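Local coordinates for putative enoyl-CoA hydratase/isomerase (PDB 4MI2), which probably isomerises 2-(1,2-epoxy-1,2-dihydrophenyl)acetyl-CoA in phenylacetate degradation, as a member of the enoyl-CoA hydratase/isomerase family, at residues B[22-27]-B[59-64]; B[29-34]-B[68-73]; B[51-56]-B[103-108]. All blocks are in the same frame, centred on the assembly; numbering follows the deposited sequence.

Contact 1 of 3, residues B[22-27]-B[59-64]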
ATOM      1  N   VAL B  22      13.935  -2.139  27.344  1.00 20.80           N
ATOM      2  CA  VAL B  22      12.867  -1.458  28.072  1.00 20.86           C
ATOM      3  C   VAL B  22      13.191   0.016  28.282  1.00 21.25           C
ATOM      4  O   VAL B  22      14.219   0.364  28.876  1.00 21.49           O
ATOM      5  CB  VAL B  22      12.583  -2.111  29.446  1.00 21.20           C
ATOM      6  CG1 VAL B  22      11.321  -1.512  30.077  1.00 21.01           C
ATOM      7  CG2 VAL B  22      12.454  -3.627  29.302  1.00 21.13           C
ATOM      8  N   LEU B  23      12.294   0.875  27.797  1.00 21.22           N
ATOM      9  CA  LEU B  23      12.347   2.302  28.100  1.00 21.41           C
ATOM     10  C   LEU B  23      11.943   2.456  29.563  1.00 21.76           C
ATOM     11  O   LEU B  23      10.876   1.992  29.960  1.00 21.83           O
ATOM     12  CB  LEU B  23      11.394   3.090  27.188  1.00 21.19           C
ATOM     13  CG  LEU B  23      11.523   2.833  25.684  1.00 20.84           C
ATOM     14  CD1 LEU B  23      10.593   3.743  24.902  1.00 20.72           C
ATOM     15  CD2 LEU B  23      12.957   3.010  25.211  1.00 21.06           C
ATOM     16  N   ASP B  24      12.806   3.080  30.363  1.00 22.41           N
ATOM     17  CA  ASP B  24      12.643   3.097  31.814  1.00 22.96           C
ATOM     18  C   ASP B  24      12.860   4.498  32.391  1.00 23.42           C
ATOM     19  O   ASP B  24      13.668   4.711  33.287  1.00 24.08           O
ATOM     20  CB  ASP B  24      13.607   2.087  32.442  1.00 23.42           C
ATOM     21  CG  ASP B  24      13.201   1.658  33.847  1.00 23.89           C
ATOM     22  OD1 ASP B  24      12.052   1.889  34.284  1.00 24.39           O
ATOM     23  OD2 ASP B  24      14.047   1.046  34.515  1.00 24.51           O
ATOM     24  N   ARG B  25      12.108   5.447  31.854  1.00 23.38           N
ATOM     25  CA  ARG B  25      12.041   6.791  32.385  1.00 23.81           C
ATOM     26  C   ARG B  25      10.556   7.117  32.610  1.00 23.97           C
ATOM     27  O   ARG B  25      10.042   8.103  32.074  1.00 23.61           O
ATOM     28  CB  ARG B  25      12.696   7.759  31.397  1.00 23.69           C
ATOM     29  CG  ARG B  25      13.091   9.085  32.002  1.00 24.33           C
ATOM     30  CD  ARG B  25      13.513  10.096  30.943  1.00 24.35           C
ATOM     31  NE  ARG B  25      13.669  11.426  31.531  1.00 24.95           N
ATOM     32  CZ  ARG B  25      13.557  12.577  30.874  1.00 25.27           C
ATOM     33  NH1 ARG B  25      13.280  12.600  29.568  1.00 25.04           N
ATOM     34  NH2 ARG B  25      13.721  13.722  31.529  1.00 25.88           N
ATOM     35  N   PRO B  26       9.856   6.274  33.401  1.00 24.31           N
ATOM     36  CA  PRO B  26       8.402   6.409  33.567  1.00 24.93           C
ATOM     37  C   PRO B  26       7.956   7.770  34.095  1.00 26.14           C
ATOM     38  O   PRO B  26       6.872   8.225  33.755  1.00 26.45           O
ATOM     39  CB  PRO B  26       8.051   5.312  34.580  1.00 24.97           C
ATOM     40  CG  PRO B  26       9.333   4.994  35.280  1.00 25.02           C
ATOM     41  CD  PRO B  26      10.397   5.193  34.244  1.00 24.53           C
ATOM     42  N   GLU B  27       8.797   8.403  34.913  1.00 27.54           N
ATOM     43  CA  GLU B  27       8.498   9.707  35.506  1.00 28.64           C
ATOM     44  C   GLU B  27       8.316  10.800  34.444  1.00 27.76           C
ATOM     45  O   GLU B  27       7.659  11.812  34.704  1.00 28.38           O
ATOM     46  CB  GLU B  27       9.581  10.113  36.538  1.00 30.43           C
ATOM     47  CG  GLU B  27      10.978  10.441  35.989  1.00 31.41           C
ATOM     48  CD  GLU B  27      11.902   9.228  35.825  1.00 31.93           C
ATOM     49  OE1 GLU B  27      11.410   8.072  35.755  1.00 31.86           O
ATOM     50  OE2 GLU B  27      13.139   9.437  35.748  1.00 32.73           O
ATOM     51  N   SER B  59       9.726  -2.700  24.984  1.00 19.94           N
ATOM     52  CA  SER B  59       8.640  -2.325  25.884  1.00 20.00           C
ATOM     53  C   SER B  59       8.997  -1.074  26.675  1.00 19.95           C
ATOM     54  O   SER B  59      10.069  -0.502  26.482  1.00 19.53           O
ATOM     55  CB  SER B  59       8.302  -3.490  26.830  1.00 20.34           C
ATOM     56  OG  SER B  59       9.414  -3.841  27.628  1.00 20.41           O
ATOM     57  N   ALA B  60       8.085  -0.642  27.547  1.00 20.22           N
ATOM     58  CA  ALA B  60       8.264   0.605  28.299  1.00 20.42           C
ATOM     59  C   ALA B  60       7.571   0.581  29.668  1.00 20.92           C
ATOM     60  O   ALA B  60       6.451   0.089  29.800  1.00 21.26           O
ATOM     61  CB  ALA B  60       7.762   1.774  27.473  1.00 20.20           C
ATOM     62  N   ALA B  61       8.248   1.126  30.679  1.00 21.15           N
ATOM     63  CA  ALA B  61       7.722   1.185  32.042  1.00 21.53           C
ATOM     64  C   ALA B  61       6.707   2.315  32.210  1.00 21.80           C
ATOM     65  O   ALA B  61       6.779   3.342  31.530  1.00 21.61           O
ATOM     66  CB  ALA B  61       8.864   1.370  33.029  1.00 21.80           C
ATOM     67  N   GLY B  62       5.769   2.126  33.139  1.00 22.37           N
ATOM     68  CA  GLY B  62       4.774   3.147  33.457  1.00 22.56           C
ATOM     69  C   GLY B  62       3.588   3.108  32.512  1.00 22.50           C
ATOM     70  O   GLY B  62       3.367   2.115  31.830  1.00 22.24           O
ATOM     71  N   LYS B  63       2.832   4.201  32.469  1.00 22.54           N
ATOM     72  CA  LYS B  63       1.572   4.248  31.725  1.00 22.56           C
ATOM     73  C   LYS B  63       1.730   4.542  30.229  1.00 21.85           C
ATOM     74  O   LYS B  63       0.851   4.197  29.450  1.00 22.03           O
ATOM     75  CB  LYS B  63       0.618   5.288  32.347  1.00 22.99           C
ATOM     76  N   ASN B  64       2.831   5.161  29.820  1.00 21.28           N
ATOM     77  CA  ASN B  64       2.975   5.600  28.430  1.00 20.65           C
ATOM     78  C   ASN B  64       4.230   5.082  27.750  1.00 19.89           C
ATOM     79  O   ASN B  64       5.332   5.199  28.290  1.00 20.02           O
ATOM     80  CB  ASN B  64       2.929   7.122  28.375  1.00 20.89           C
ATOM     81  CG  ASN B  64       1.601   7.680  28.885  1.00 21.49           C
ATOM     82  OD1 ASN B  64       0.526   7.225  28.483  1.00 21.76           O
ATOM     83  ND2 ASN B  64       1.673   8.657  29.773  1.00 21.87           N
TER
HETATM   84  O   HOH W   1       4.438   6.454  33.665  1.00 31.42           O
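The D24 carboxylate meets A61 through one oxygen, with OD1 3.5 Å from A61 CB. Its CG stands anti to the backbone N (chi1 -159°), which brings the end of the side chain back toward residues 59-64. The P26 ring comes in from farther along the same segment. Its CB lies 3.8 Å from A61 O, and its CG touches A61 CB more loosely. Two backbone hydrogen bonds carry the polar contact. L23 N donates to S59 O (2.9 Å), and A61 N donates to L23 O (2.9 Å). These bonds pair strands 18-23 and 55-60 in parallel, the two strands of a beta-alpha-beta unit joined by helix 34-49. V22 and S59 share one face of the sheet, where V22 CG2 packs 3.5 Å from S59 OG. L23 and A60 share the other, with their CB atoms 3.9 Å apart. Past the strand ends the chains stay close but are no longer joined by direct backbone hydrogen bonds. A water links them there, donating to P26 O and accepting from K63 N, while N30 ND2 donates to A61 O.

Contact 2 of 3, residues B[29-34]-B[68-73]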
ATOM      1  N   SER B  29       7.167   9.941  31.230  1.00 22.50           N
ATOM      2  CA  SER B  29       6.471   9.178  30.177  1.00 21.60           C
ATOM      3  C   SER B  29       7.428   8.691  29.067  1.00 20.72           C
ATOM      4  O   SER B  29       7.066   8.617  27.894  1.00 20.16           O
ATOM      5  CB  SER B  29       5.308   9.995  29.598  1.00 21.79           C
ATOM      6  OG  SER B  29       4.300  10.209  30.573  1.00 22.26           O
ATOM      7  N   ASN B  30       8.650   8.360  29.478  1.00 20.43           N
ATOM      8  CA  ASN B  30       9.716   7.892  28.593  1.00 20.00           C
ATOM      9  C   ASN B  30      10.112   8.883  27.488  1.00 19.86           C
ATOM     10  O   ASN B  30      10.567   8.487  26.397  1.00 19.21           O
ATOM     11  CB  ASN B  30       9.373   6.505  28.040  1.00 19.49           C
ATOM     12  CG  ASN B  30       9.186   5.485  29.147  1.00 19.59           C
ATOM     13  OD1 ASN B  30      10.063   5.318  30.008  1.00 19.82           O
ATOM     14  ND2 ASN B  30       8.043   4.808  29.147  1.00 19.40           N
ATOM     15  N   ALA B  31       9.954  10.172  27.796  1.00 20.16           N
ATOM     16  CA  ALA B  31      10.392  11.237  26.898  1.00 20.28           C
ATOM     17  C   ALA B  31      11.878  11.067  26.640  1.00 20.38           C
ATOM     18  O   ALA B  31      12.636  10.798  27.563  1.00 20.40           O
ATOM     19  CB  ALA B  31      10.112  12.609  27.498  1.00 20.76           C
ATOM     20  N   LEU B  32      12.286  11.223  25.384  1.00 20.62           N
ATOM     21  CA  LEU B  32      13.648  10.887  24.979  1.00 21.03           C
ATOM     22  C   LEU B  32      14.592  12.076  25.132  1.00 21.84           C
ATOM     23  O   LEU B  32      14.579  12.994  24.317  1.00 21.93           O
ATOM     24  CB  LEU B  32      13.654  10.389  23.531  1.00 20.82           C
ATOM     25  CG  LEU B  32      12.714   9.210  23.256  1.00 20.53           C
ATOM     26  CD1 LEU B  32      12.677   8.914  21.777  1.00 20.42           C
ATOM     27  CD2 LEU B  32      13.124   7.977  24.048  1.00 20.55           C
ATOM     28  N   ASP B  33      15.394  12.061  26.194  1.00 22.63           N
ATOM     29  CA  ASP B  33      16.476  13.041  26.365  1.00 23.64           C
ATOM     30  C   ASP B  33      17.802  12.413  25.892  1.00 24.27           C
ATOM     31  O   ASP B  33      17.810  11.268  25.437  1.00 23.83           O
ATOM     32  CB  ASP B  33      16.539  13.535  27.816  1.00 24.11           C
ATOM     33  CG  ASP B  33      16.901  12.438  28.825  1.00 24.04           C
ATOM     34  OD1 ASP B  33      17.040  11.254  28.449  1.00 23.27           O
ATOM     35  OD2 ASP B  33      17.062  12.783  30.011  1.00 24.52           O
ATOM     36  N   ARG B  34      18.904  13.149  25.974  1.00 25.66           N
ATOM     37  CA  ARG B  34      20.170  12.682  25.392  1.00 26.87           C
ATOM     38  C   ARG B  34      20.622  11.328  25.956  1.00 26.89           C
ATOM     39  O   ARG B  34      21.043  10.453  25.204  1.00 27.03           O
ATOM     40  CB  ARG B  34      21.280  13.734  25.574  1.00 28.42           C
ATOM     41  CG  ARG B  34      21.196  14.868  24.568  1.00 29.35           C
ATOM     42  CD  ARG B  34      22.391  15.799  24.670  1.00 31.22           C
ATOM     43  NE  ARG B  34      22.342  16.523  25.937  1.00 32.82           N
ATOM     44  CZ  ARG B  34      21.651  17.644  26.150  1.00 33.55           C
ATOM     45  NH1 ARG B  34      21.671  18.210  27.353  1.00 34.65           N
ATOM     46  NH2 ARG B  34      20.944  18.207  25.176  1.00 33.35           N
ATOM     47  N   GLY B  68       7.893  10.875  22.906  1.00 18.27           N
ATOM     48  CA  GLY B  68       8.803  11.489  21.938  1.00 18.25           C
ATOM     49  C   GLY B  68       9.865  12.356  22.592  1.00 18.80           C
ATOM     50  O   GLY B  68      10.211  12.152  23.757  1.00 19.05           O
ATOM     51  N   GLN B  69      10.381  13.323  21.836  1.00 19.07           N
ATOM     52  CA  GLN B  69      11.478  14.189  22.281  1.00 19.67           C
ATOM     53  C   GLN B  69      11.223  14.802  23.655  1.00 20.51           C
ATOM     54  O   GLN B  69      10.109  15.241  23.958  1.00 20.84           O
ATOM     55  CB  GLN B  69      11.690  15.316  21.255  1.00 19.54           C
ATOM     56  CG  GLN B  69      12.632  16.434  21.686  1.00 19.74           C
ATOM     57  CD  GLN B  69      14.038  15.955  21.969  1.00 19.92           C
ATOM     58  OE1 GLN B  69      14.583  15.116  21.235  1.00 19.78           O
ATOM     59  NE2 GLN B  69      14.652  16.503  23.018  1.00 20.13           N
ATOM     60  N   ASP B  70      12.258  14.849  24.484  1.00 21.26           N
ATOM     61  CA  ASP B  70      12.146  15.534  25.763  1.00 22.17           C
ATOM     62  C   ASP B  70      11.950  17.049  25.552  1.00 22.31           C
ATOM     63  O   ASP B  70      12.747  17.708  24.881  1.00 22.15           O
ATOM     64  CB  ASP B  70      13.374  15.263  26.621  1.00 22.82           C
ATOM     65  CG  ASP B  70      13.306  15.963  27.949  1.00 23.54           C
ATOM     66  OD1 ASP B  70      12.529  15.516  28.810  1.00 24.26           O
ATOM     67  OD2 ASP B  70      14.015  16.970  28.120  1.00 24.13           O
ATOM     68  N   LEU B  71      10.882  17.585  26.131  1.00 22.84           N
ATOM     69  CA  LEU B  71      10.499  18.988  25.928  1.00 23.33           C
ATOM     70  C   LEU B  71      11.517  19.960  26.522  1.00 23.62           C
ATOM     71  O   LEU B  71      11.919  20.913  25.862  1.00 23.30           O
ATOM     72  CB  LEU B  71       9.107  19.248  26.534  1.00 23.95           C
ATOM     73  CG  LEU B  71       8.565  20.686  26.488  1.00 24.49           C
ATOM     74  CD1 LEU B  71       8.290  21.093  25.055  1.00 24.21           C
ATOM     75  CD2 LEU B  71       7.309  20.833  27.338  1.00 25.12           C
ATOM     76  N   ALA B  72      11.936  19.710  27.763  1.00 24.17           N
ATOM     77  CA  ALA B  72      12.853  20.618  28.452  1.00 24.96           C
ATOM     78  C   ALA B  72      14.180  20.751  27.713  1.00 25.22           C
ATOM     79  O   ALA B  72      14.704  21.860  27.564  1.00 25.32           O
ATOM     80  CB  ALA B  72      13.086  20.172  29.891  1.00 25.36           C
ATOM     81  N   GLU B  73      14.713  19.628  27.236  1.00 25.30           N
ATOM     82  CA  GLU B  73      15.982  19.656  26.511  1.00 25.65           C
ATOM     83  C   GLU B  73      15.791  20.339  25.166  1.00 25.27           C
ATOM     84  O   GLU B  73      16.676  21.031  24.668  1.00 25.69           O
ATOM     85  CB  GLU B  73      16.522  18.244  26.306  1.00 26.12           C
ATOM     86  CG  GLU B  73      17.901  18.048  26.899  1.00 27.05           C
ATOM     87  CD  GLU B  73      18.219  16.595  27.185  1.00 26.98           C
ATOM     88  OE1 GLU B  73      18.211  15.795  26.230  1.00 26.24           O
ATOM     89  OE2 GLU B  73      18.494  16.270  28.363  1.00 27.55           O
TER
HETATM   90  O   HOH W   2      17.043  15.270  30.808  1.00 20.96           O
HETATM   91  O   HOH W   3      19.405  20.806  25.296  1.00 25.86           O
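E73 reaches from the first turn of helix 71-80 to D33 and R34 at the start of helix 34-49. Two helix N-termini meet here in the crotonase fold. In this family the loop before the second helix usually supplies an oxyanion-hole N-H, so residues 68-73 probably lie near the acyl-CoA site. E73 CB points from its CA toward residues 29-34, and the chain runs extended beyond CG. CG lies 3.5 Å from R34 NH2. CD sits over one face of the R34 guanidinium, 3.6 Å above its plane and offset toward the rim. The two planes are 24° apart, so the groups stack. The bend of R34 at chi3 (-68°) folds its guanidinium back over E73. OE1 takes R34 N on its syn lone pair at 2.7 Å. The ion pair of OE1 with R34 NH2 is long and rests on charge alone, because OE1 lies well out of the guanidinium plane. OE2 lies 3.4 Å from D33 CB. A water donates to both E73 OE2 and D33 OD2, and so sits between two like charges. D33 caps its own helix, OD1 accepting from M36 N. D70 caps the other, OD2 accepting from E73 N, while its OD1 pairs with R25. Just before the two caps, at L32 and Q69, the backbones form a single bridge. L32 N donates to G68 O (2.8 Å), and D70 N approaches L32 O from above the carbonyl plane (3.0 Å). The Q69 amide bends back so that NE2 donates to D70 O, and its OE1 accepts from Y93 and K37. On the guanidinium edge of R34, a water accepts from NH2 in plane and donates to E73 O at 2.8 Å.

Contact 3 of 3, residues B[51-56]-B[103-108]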
ATOM      1  N   PRO B  51      25.114 -12.560  18.060  1.00 25.66           N
ATOM      2  CA  PRO B  51      24.627 -13.689  17.273  1.00 25.35           C
ATOM      3  C   PRO B  51      23.790 -14.697  18.071  1.00 24.77           C
ATOM      4  O   PRO B  51      23.186 -15.588  17.481  1.00 24.62           O
ATOM      5  CB  PRO B  51      25.916 -14.345  16.761  1.00 26.19           C
ATOM      6  CG  PRO B  51      26.953 -13.999  17.776  1.00 26.61           C
ATOM      7  CD  PRO B  51      26.551 -12.685  18.385  1.00 26.25           C
ATOM      8  N   ALA B  52      23.754 -14.558  19.392  1.00 24.28           N
ATOM      9  CA  ALA B  52      22.880 -15.385  20.217  1.00 23.86           C
ATOM     10  C   ALA B  52      21.442 -14.864  20.226  1.00 22.95           C
ATOM     11  O   ALA B  52      20.536 -15.566  20.659  1.00 22.99           O
ATOM     12  CB  ALA B  52      23.414 -15.459  21.635  1.00 24.16           C
ATOM     13  N   VAL B  53      21.225 -13.640  19.751  1.00 22.20           N
ATOM     14  CA  VAL B  53      19.891 -13.039  19.788  1.00 21.49           C
ATOM     15  C   VAL B  53      19.022 -13.609  18.662  1.00 20.94           C
ATOM     16  O   VAL B  53      19.427 -13.593  17.504  1.00 20.90           O
ATOM     17  CB  VAL B  53      19.978 -11.498  19.700  1.00 21.27           C
ATOM     18  CG1 VAL B  53      18.613 -10.881  19.426  1.00 20.89           C
ATOM     19  CG2 VAL B  53      20.575 -10.943  20.986  1.00 21.40           C
ATOM     20  N   ARG B  54      17.848 -14.134  19.009  1.00 20.57           N
ATOM     21  CA  ARG B  54      16.952 -14.749  18.014  1.00 20.46           C
ATOM     22  C   ARG B  54      15.611 -13.994  17.879  1.00 20.05           C
ATOM     23  O   ARG B  54      14.817 -14.254  16.967  1.00 19.80           O
ATOM     24  CB  ARG B  54      16.750 -16.257  18.305  1.00 20.72           C
ATOM     25  CG  ARG B  54      18.006 -16.959  18.843  1.00 21.14           C
ATOM     26  CD  ARG B  54      18.254 -18.436  18.503  1.00 21.43           C
ATOM     27  NE  ARG B  54      17.173 -19.202  17.878  1.00 21.51           N
ATOM     28  CZ  ARG B  54      16.757 -20.419  18.256  1.00 21.82           C
ATOM     29  NH1 ARG B  54      17.276 -21.038  19.314  1.00 22.15           N
ATOM     30  NH2 ARG B  54      15.785 -21.027  17.575  1.00 21.73           N
ATOM     31  N   ALA B  55      15.377 -13.055  18.787  1.00 19.90           N
ATOM     32  CA  ALA B  55      14.232 -12.142  18.701  1.00 19.64           C
ATOM     33  C   ALA B  55      14.450 -10.986  19.661  1.00 19.43           C
ATOM     34  O   ALA B  55      15.229 -11.096  20.609  1.00 19.43           O
ATOM     35  CB  ALA B  55      12.921 -12.856  19.025  1.00 19.62           C
ATOM     36  N   VAL B  56      13.745  -9.889  19.404  1.00 19.23           N
ATOM     37  CA  VAL B  56      13.843  -8.681  20.205  1.00 19.18           C
ATOM     38  C   VAL B  56      12.444  -8.271  20.657  1.00 19.36           C
ATOM     39  O   VAL B  56      11.478  -8.360  19.892  1.00 19.05           O
ATOM     40  CB  VAL B  56      14.480  -7.534  19.405  1.00 18.98           C
ATOM     41  CG1 VAL B  56      14.508  -6.242  20.208  1.00 18.93           C
ATOM     42  CG2 VAL B  56      15.879  -7.920  18.969  1.00 19.23           C
ATOM     43  N   ILE B 103      18.596  -4.743  12.707  1.00 18.58           N
ATOM     44  CA  ILE B 103      18.310  -6.000  13.403  1.00 18.67           C
ATOM     45  C   ILE B 103      17.715  -6.998  12.407  1.00 18.98           C
ATOM     46  O   ILE B 103      16.670  -6.745  11.815  1.00 18.79           O
ATOM     47  CB  ILE B 103      17.363  -5.794  14.611  1.00 18.31           C
ATOM     48  CG1 ILE B 103      17.982  -4.804  15.598  1.00 18.30           C
ATOM     49  CG2 ILE B 103      17.078  -7.123  15.314  1.00 18.40           C
ATOM     50  CD1 ILE B 103      17.164  -4.564  16.854  1.00 18.20           C
ATOM     51  N   LYS B 104      18.384  -8.131  12.221  1.00 19.60           N
ATOM     52  CA  LYS B 104      17.943  -9.106  11.217  1.00 20.02           C
ATOM     53  C   LYS B 104      16.808 -10.009  11.706  1.00 19.61           C
ATOM     54  O   LYS B 104      16.021 -10.501  10.902  1.00 19.62           O
ATOM     55  CB  LYS B 104      19.120  -9.965  10.766  1.00 20.92           C
ATOM     56  CG  LYS B 104      20.261  -9.181  10.133  1.00 21.76           C
ATOM     57  CD  LYS B 104      21.391 -10.124   9.715  1.00 22.86           C
ATOM     58  CE  LYS B 104      22.777  -9.547  10.007  1.00 23.68           C
ATOM     59  NZ  LYS B 104      23.173  -8.535   8.990  1.00 23.98           N
ATOM     60  N   VAL B 105      16.732 -10.223  13.018  1.00 19.18           N
ATOM     61  CA  VAL B 105      15.758 -11.146  13.603  1.00 18.97           C
ATOM     62  C   VAL B 105      14.448 -10.404  13.872  1.00 18.56           C
ATOM     63  O   VAL B 105      14.387  -9.183  13.702  1.00 18.30           O
ATOM     64  CB  VAL B 105      16.322 -11.839  14.871  1.00 19.11           C
ATOM     65  CG1 VAL B 105      17.720 -12.379  14.578  1.00 19.42           C
ATOM     66  CG2 VAL B 105      16.358 -10.903  16.070  1.00 18.92           C
ATOM     67  N   PRO B 106      13.385 -11.139  14.249  1.00 18.35           N
ATOM     68  CA  PRO B 106      12.099 -10.488  14.457  1.00 17.98           C
ATOM     69  C   PRO B 106      12.083  -9.540  15.651  1.00 17.62           C
ATOM     70  O   PRO B 106      12.664  -9.843  16.678  1.00 17.55           O
ATOM     71  CB  PRO B 106      11.144 -11.664  14.683  1.00 18.30           C
ATOM     72  CG  PRO B 106      11.796 -12.823  13.993  1.00 18.54           C
ATOM     73  CD  PRO B 106      13.256 -12.608  14.251  1.00 18.62           C
ATOM     74  N   VAL B 107      11.418  -8.396  15.496  1.00 17.32           N
ATOM     75  CA  VAL B 107      11.327  -7.379  16.552  1.00 17.10           C
ATOM     76  C   VAL B 107       9.865  -7.170  16.873  1.00 16.92           C
ATOM     77  O   VAL B 107       9.074  -6.892  15.978  1.00 16.87           O
ATOM     78  CB  VAL B 107      11.927  -6.031  16.103  1.00 16.97           C
ATOM     79  CG1 VAL B 107      11.798  -4.983  17.205  1.00 16.95           C
ATOM     80  CG2 VAL B 107      13.380  -6.202  15.702  1.00 17.07           C
ATOM     81  N   VAL B 108       9.522  -7.320  18.150  1.00 17.05           N
ATOM     82  CA  VAL B 108       8.166  -7.174  18.652  1.00 17.01           C
ATOM     83  C   VAL B 108       8.158  -5.967  19.570  1.00 16.99           C
ATOM     84  O   VAL B 108       9.134  -5.738  20.285  1.00 16.95           O
ATOM     85  CB  VAL B 108       7.749  -8.411  19.468  1.00 17.34           C
ATOM     86  CG1 VAL B 108       6.275  -8.344  19.858  1.00 17.45           C
ATOM     87  CG2 VAL B 108       8.043  -9.687  18.689  1.00 17.52           C
TER
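V56 holds the first shell through both of its backbone polar atoms. V56 N donates to P106 O at 2.9 Å, and V56 O accepts from V108 N at 2.8 Å. This ladder pairs the starts of strands 55-60 and 107-111, parallel neighbours in the central sheet of the crotonase fold. V56 and V107 bridge on the same face, and V56 CB packs 4.1 Å from V107 CG2. V56 CG2 also meets I103 CG2 at 3.9 Å, the two side chains crossing at about a right angle. V105 fills the turn before the strand. Its CG2 stands between the backbone N and the carbonyl carbon (chi1 -48° for CG1), so it lies 3.6 Å from A55 N and 4.0 Å from V53 CG1. V105 CB and P106 CD each lie 3.5 Å from R54 O.

A second shell fixes these chains. K218 NZ donates to I103 O and V105 O, and D127 OD2 accepts from V107 N. R54 CB points away from residues 103-108, and its guanidinium donates to T211 OG1, G209 O and F264 O. Helix 195-207 packs on A55, P106 and V108, and L170 of the third subunit touches P106. Methyl groups of beta-branched side chains do most of the buried apolar packing. With no side-chain hydrogen bond or ion pair between the segments, the register rests on the two V56 backbone bonds.

In the fold
The chain first leaves strand 18-23 through contact 1 and returns to it at residues 59-64, having passed through helix 34-49 and strand 55-60. Contact 2 starts inside that loop, at 29-34, and closes only at 68-73, so the two cross. They also touch: R25 N and NH1 reach N30 and A31. Contact 3 starts at 51-56, inside both loops, and closes beyond them at 103-108, so it crosses both. None is nested in another. Contacts 1 and 3 use opposite ends of strand 55-60 and join it to its two sheet neighbours. Contact 2 ties the start of helix 34-49 to that of helix 71-80, about 14 Å from contact 3 at the nearest atoms.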